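Local coordinates for CopN (Chlamydia pneumoniae, PDB 4NRH), which probably acts as a type III secretion gatekeeper that, in complex with the chaperone Scc3, directs the secretion of translocator proteins, at residues S27-G31 against Q32-G36; R35-R38 against D39-D43. All blocks are in the same frame, centred on the assembly; numbering follows the deposited sequence.

Interaction 1: S27-G31 against Q32-G36. With NA (sodium ion), chain E.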
loop_
_atom_site.group_PDB
_atom_site.type_symbol
_atom_site.label_atom_id
_atom_site.label_comp_id
_atom_site.label_asym_id
_atom_site.label_seq_id
_atom_site.Cartn_x
_atom_site.Cartn_y
_atom_site.Cartn_z
ATOM N N SER A 27 11.712 18.620 -22.176
ATOM C CA SER A 27 10.863 19.797 -22.339
ATOM C C SER A 27 11.396 21.044 -21.632
ATOM O O SER A 27 10.794 22.113 -21.722
ATOM C CB SER A 27 9.450 19.496 -21.835
ATOM O OG SER A 27 9.455 19.219 -20.445
ATOM N N GLU A 28 12.518 20.913 -20.931
ATOM C CA GLU A 28 13.083 22.055 -20.214
ATOM C C GLU A 28 14.312 22.647 -20.900
ATOM O O GLU A 28 14.924 23.582 -20.382
ATOM C CB GLU A 28 13.436 21.662 -18.776
ATOM C CG GLU A 28 12.228 21.437 -17.883
ATOM C CD GLU A 28 12.615 21.015 -16.480
ATOM O OE1 GLU A 28 12.834 21.905 -15.631
ATOM O OE2 GLU A 28 12.701 19.795 -16.225
ATOM N N ILE A 29 14.673 22.111 -22.061
ATOM C CA ILE A 29 15.788 22.664 -22.821
ATOM C C ILE A 29 15.650 22.369 -24.314
ATOM O O ILE A 29 15.032 21.380 -24.712
ATOM C CB ILE A 29 17.144 22.129 -22.300
ATOM C CG1 ILE A 29 18.275 23.103 -22.642
ATOM C CG2 ILE A 29 17.430 20.738 -22.844
ATOM C CD1 ILE A 29 19.505 22.934 -21.782
ATOM N N SER A 30 16.206 23.255 -25.134
ATOM C CA SER A 30 16.154 23.105 -26.584
ATOM C C SER A 30 17.557 22.971 -27.164
ATOM O O SER A 30 18.540 23.334 -26.519
ATOM C CB SER A 30 15.430 24.292 -27.220
ATOM O OG SER A 30 16.180 25.487 -27.068
ATOM N N GLY A 31 17.644 22.439 -28.380
ATOM C CA GLY A 31 18.917 22.300 -29.063
ATOM C C GLY A 31 19.556 23.652 -29.308
ATOM O O GLY A 31 20.778 23.796 -29.264
ATOM N N GLN A 32 18.713 24.645 -29.579
ATOM C CA GLN A 32 19.158 26.017 -29.781
ATOM C C GLN A 32 19.892 26.546 -28.553
ATOM O O GLN A 32 20.939 27.183 -28.667
ATOM C CB GLN A 32 17.965 26.920 -30.107
ATOM C CG GLN A 32 18.334 28.304 -30.615
ATOM C CD GLN A 32 18.713 28.309 -32.085
ATOM O OE1 GLN A 32 18.968 27.261 -32.679
ATOM N NE2 GLN A 32 18.744 29.495 -32.683
ATOM N N GLU A 33 19.330 26.277 -27.379
ATOM C CA GLU A 33 19.911 26.743 -26.125
ATOM C C GLU A 33 21.210 26.014 -25.797
ATOM O O GLU A 33 22.117 26.588 -25.193
ATOM C CB GLU A 33 18.905 26.581 -24.983
ATOM C CG GLU A 33 17.763 27.586 -25.030
ATOM C CD GLU A 33 16.557 27.144 -24.222
ATOM O OE1 GLU A 33 16.627 26.079 -23.573
ATOM O OE2 GLU A 33 15.537 27.867 -24.233
ATOM N N LEU A 34 21.297 24.746 -26.190
ATOM C CA LEU A 34 22.515 23.972 -25.974
ATOM C C LEU A 34 23.638 24.438 -26.895
ATOM O O LEU A 34 24.783 24.583 -26.466
ATOM C CB LEU A 34 22.248 22.478 -26.177
ATOM C CG LEU A 34 21.504 21.773 -25.039
ATOM C CD1 LEU A 34 21.139 20.350 -25.429
ATOM C CD2 LEU A 34 22.348 21.781 -23.773
ATOM N N ARG A 35 23.308 24.670 -28.162
ATOM C CA ARG A 35 24.282 25.175 -29.124
ATOM C C ARG A 35 24.717 26.592 -28.765
ATOM O O ARG A 35 25.872 26.966 -28.969
ATOM C CB ARG A 35 23.715 25.138 -30.545
ATOM C CG ARG A 35 23.547 23.736 -31.111
ATOM C CD ARG A 35 23.123 23.775 -32.573
ATOM N NE ARG A 35 21.765 24.283 -32.735
ATOM C CZ ARG A 35 20.683 23.514 -32.778
ATOM N NH1 ARG A 35 20.800 22.196 -32.674
ATOM N NH2 ARG A 35 19.483 24.059 -32.927
ATOM N N GLY A 36 23.785 27.377 -28.233
ATOM C CA GLY A 36 24.080 28.731 -27.804
ATOM C C GLY A 36 25.119 28.750 -26.699
ATOM O O GLY A 36 25.996 29.612 -26.671
HETATM NA NA NA E . 13.168 20.163 -25.905
HETATM O O HOH W 1 11.166 18.448 -26.105
HETATM O O HOH W 2 13.709 20.750 -28.029
HETATM O O HOH W 3 11.820 22.563 -25.216
#
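The guanidinium of R35 folds back over the first turn of its helix: one face lies on the carbonyl oxygen of G31, which sits over the centre of the group, 3.5 Å from CZ. At the edge, in the guanidinium plane, Q32 OE1 accepts from R35 NH2 in a nearly straight bond (166°) that also lies in the plane of the amide carbonyl. The bend that brings the group back is at chi3 of R35 (-69°). NH1 reaches past the segment to D20 and D17, so the arginine ties the helix start to helix 18-24 and its approach.

S30 is the N-cap of helix 31-40, and with E33 it forms a capping box. S30 OG stands between its own N and carbonyl carbon (chi1 67°), where it accepts from E33 N at 3.3 Å. In return S30 N donates to E33 OE1, also at 3.3 Å, meeting the oxygen from well above the carboxylate plane. Serine suits the cap because its short hydroxyl reaches a first-turn amide; glutamate three residues on is long enough to answer. The regular bonds then begin, with L34 N on S30 O and R35 N on G31 O.

On the buried side I29 CD1 meets L34 CD2 at 3.7 Å, the two side chains crossing at about a right angle, and both leucine and isoleucine also pack on helix 61-74. The carbonyl of I29 is turned away from that core side, and I29 O binds the sodium ion at 2.5 Å, with three waters and the carbonyls of A23 and N26. One residue thus serves the core with its side chain and the ion with its backbone, while the negative carboxylate of E33 would probably interact favourably with the positive end of the helix dipole.

Interaction 2: R35-R38 against D39-D43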
loop_
_atom_site.group_PDB
_atom_site.type_symbol
_atom_site.label_atom_id
_atom_site.label_comp_id
_atom_site.label_asym_id
_atom_site.label_seq_id
_atom_site.Cartn_x
_atom_site.Cartn_y
_atom_site.Cartn_z
ATOM N N ARG A 35 23.308 24.670 -28.162
ATOM C CA ARG A 35 24.282 25.175 -29.124
ATOM C C ARG A 35 24.717 26.592 -28.765
ATOM O O ARG A 35 25.872 26.966 -28.969
ATOM C CB ARG A 35 23.715 25.138 -30.545
ATOM C CG ARG A 35 23.547 23.736 -31.111
ATOM C CD ARG A 35 23.123 23.775 -32.573
ATOM N NE ARG A 35 21.765 24.283 -32.735
ATOM C CZ ARG A 35 20.683 23.514 -32.778
ATOM N NH1 ARG A 35 20.800 22.196 -32.674
ATOM N NH2 ARG A 35 19.483 24.059 -32.927
ATOM N N GLY A 36 23.785 27.377 -28.233
ATOM C CA GLY A 36 24.080 28.731 -27.804
ATOM C C GLY A 36 25.119 28.750 -26.699
ATOM O O GLY A 36 25.996 29.612 -26.671
ATOM N N LEU A 37 25.012 27.792 -25.784
ATOM C CA LEU A 37 25.983 27.642 -24.707
ATOM C C LEU A 37 27.333 27.214 -25.267
ATOM O O LEU A 37 28.378 27.733 -24.873
ATOM C CB LEU A 37 25.486 26.629 -23.673
ATOM C CG LEU A 37 26.442 26.287 -22.529
ATOM C CD1 LEU A 37 26.867 27.546 -21.786
ATOM C CD2 LEU A 37 25.803 25.286 -21.576
ATOM N N ARG A 38 27.297 26.255 -26.189
ATOM C CA ARG A 38 28.497 25.765 -26.858
ATOM C C ARG A 38 29.239 26.873 -27.598
ATOM O O ARG A 38 30.466 26.959 -27.540
ATOM C CB ARG A 38 28.130 24.647 -27.837
ATOM C CG ARG A 38 29.310 24.081 -28.604
ATOM C CD ARG A 38 28.842 23.338 -29.843
ATOM N NE ARG A 38 28.181 24.233 -30.786
ATOM C CZ ARG A 38 27.558 23.831 -31.889
ATOM N NH1 ARG A 38 27.505 22.540 -32.193
ATOM N NH2 ARG A 38 26.983 24.720 -32.690
ATOM N N ASP A 39 28.485 27.720 -28.293
ATOM C CA ASP A 39 29.066 28.793 -29.093
ATOM C C ASP A 39 29.632 29.920 -28.232
ATOM O O ASP A 39 30.447 30.716 -28.699
ATOM C CB ASP A 39 28.021 29.355 -30.061
ATOM C CG ASP A 39 27.581 28.339 -31.097
ATOM O OD1 ASP A 39 28.299 27.336 -31.295
ATOM O OD2 ASP A 39 26.511 28.542 -31.712
ATOM N N ALA A 40 29.199 29.984 -26.977
ATOM C CA ALA A 40 29.654 31.026 -26.063
ATOM C C ALA A 40 30.970 30.646 -25.390
ATOM O O ALA A 40 31.634 31.489 -24.786
ATOM C CB ALA A 40 28.590 31.313 -25.016
ATOM N N ILE A 41 31.342 29.376 -25.500
ATOM C CA ILE A 41 32.550 28.873 -24.857
ATOM C C ILE A 41 33.692 28.748 -25.861
ATOM O O ILE A 41 33.615 27.968 -26.810
ATOM C CB ILE A 41 32.306 27.507 -24.189
ATOM C CG1 ILE A 41 31.168 27.610 -23.173
ATOM C CG2 ILE A 41 33.573 27.003 -23.519
ATOM C CD1 ILE A 41 30.650 26.272 -22.705
ATOM N N GLY A 42 34.749 29.524 -25.645
ATOM C CA GLY A 42 35.899 29.522 -26.532
ATOM C C GLY A 42 36.850 28.368 -26.286
ATOM O O GLY A 42 36.789 27.709 -25.247
ATOM N N ASP A 43 37.727 28.120 -27.256
ATOM C CA ASP A 43 38.699 27.033 -27.180
ATOM C C ASP A 43 39.634 27.172 -25.982
ATOM O O ASP A 43 40.136 26.179 -25.455
ATOM C CB ASP A 43 39.524 26.972 -28.469
ATOM C CG ASP A 43 38.702 26.539 -29.666
ATOM O OD1 ASP A 43 37.557 26.086 -29.470
ATOM O OD2 ASP A 43 39.203 26.652 -30.805
#
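R38 and D39, neighbours in sequence, run side by side and point the same way, joined by a salt bridge at the last turn of the helix. R38 is extended as far as CD and then bends at chi3 (64°), which turns the guanidinium edge to the aspartate. D39 CG stands beside its own backbone N, anti to the carbonyl carbon (chi1 -65°), and a short acid so placed can lie alongside the long, bent arginine before it. NE, at 3.1 Å, and NH2, at 3.2 Å, both grip D39 OD1, a side-on hold on a single oxygen; NE comes from above the carboxylate plane, whereas NH2 meets the syn side. The two planes are inclined by 33°. R35 CG lies 3.8 Å above one face of the guanidinium, toward its rim, so the aliphatic part of one arginine packs against the flat end of the next.

Beneath these side chains helix 31-40 is running out. D39 N still bonds to R35 O at 2.8 Å, but A40 N divides itself between a weak bond to G36 O and one to L37 O, and I41 N bonds to R38 O, so three-residue bonds appear as the chain leaves the helix.

L37 and I41 occupy the buried side, their branched apolar chains crossing obliquely with CD1 of each 4.1 Å apart. Both also touch L71 of helix 61-74, and I41 reaches I50 and L53 of helix 47-57, whereas the small A40 meets K57.

Overall arrangement
Interactions 1 and 2 are the beginning and the end of one helix, 31-40, overlapping at R35 and G36, with centres 12 Å apart in the HrpJ-like region. Each is partly buried: an apolar pair faces helix 61-74 while polar groups occupy the outer side. Their chemistry follows their place. At the start, side chains satisfy backbone amides and a neighbouring carbonyl holds an ion; at the end, the backbone changes its own bonding pattern and the charged pair is side chain to side chain. R35 links the two, its guanidinium serving the first turn and its carbonyl the last. Interaction 1 connects further to helix 18-24, interaction 2 to helix 47-57.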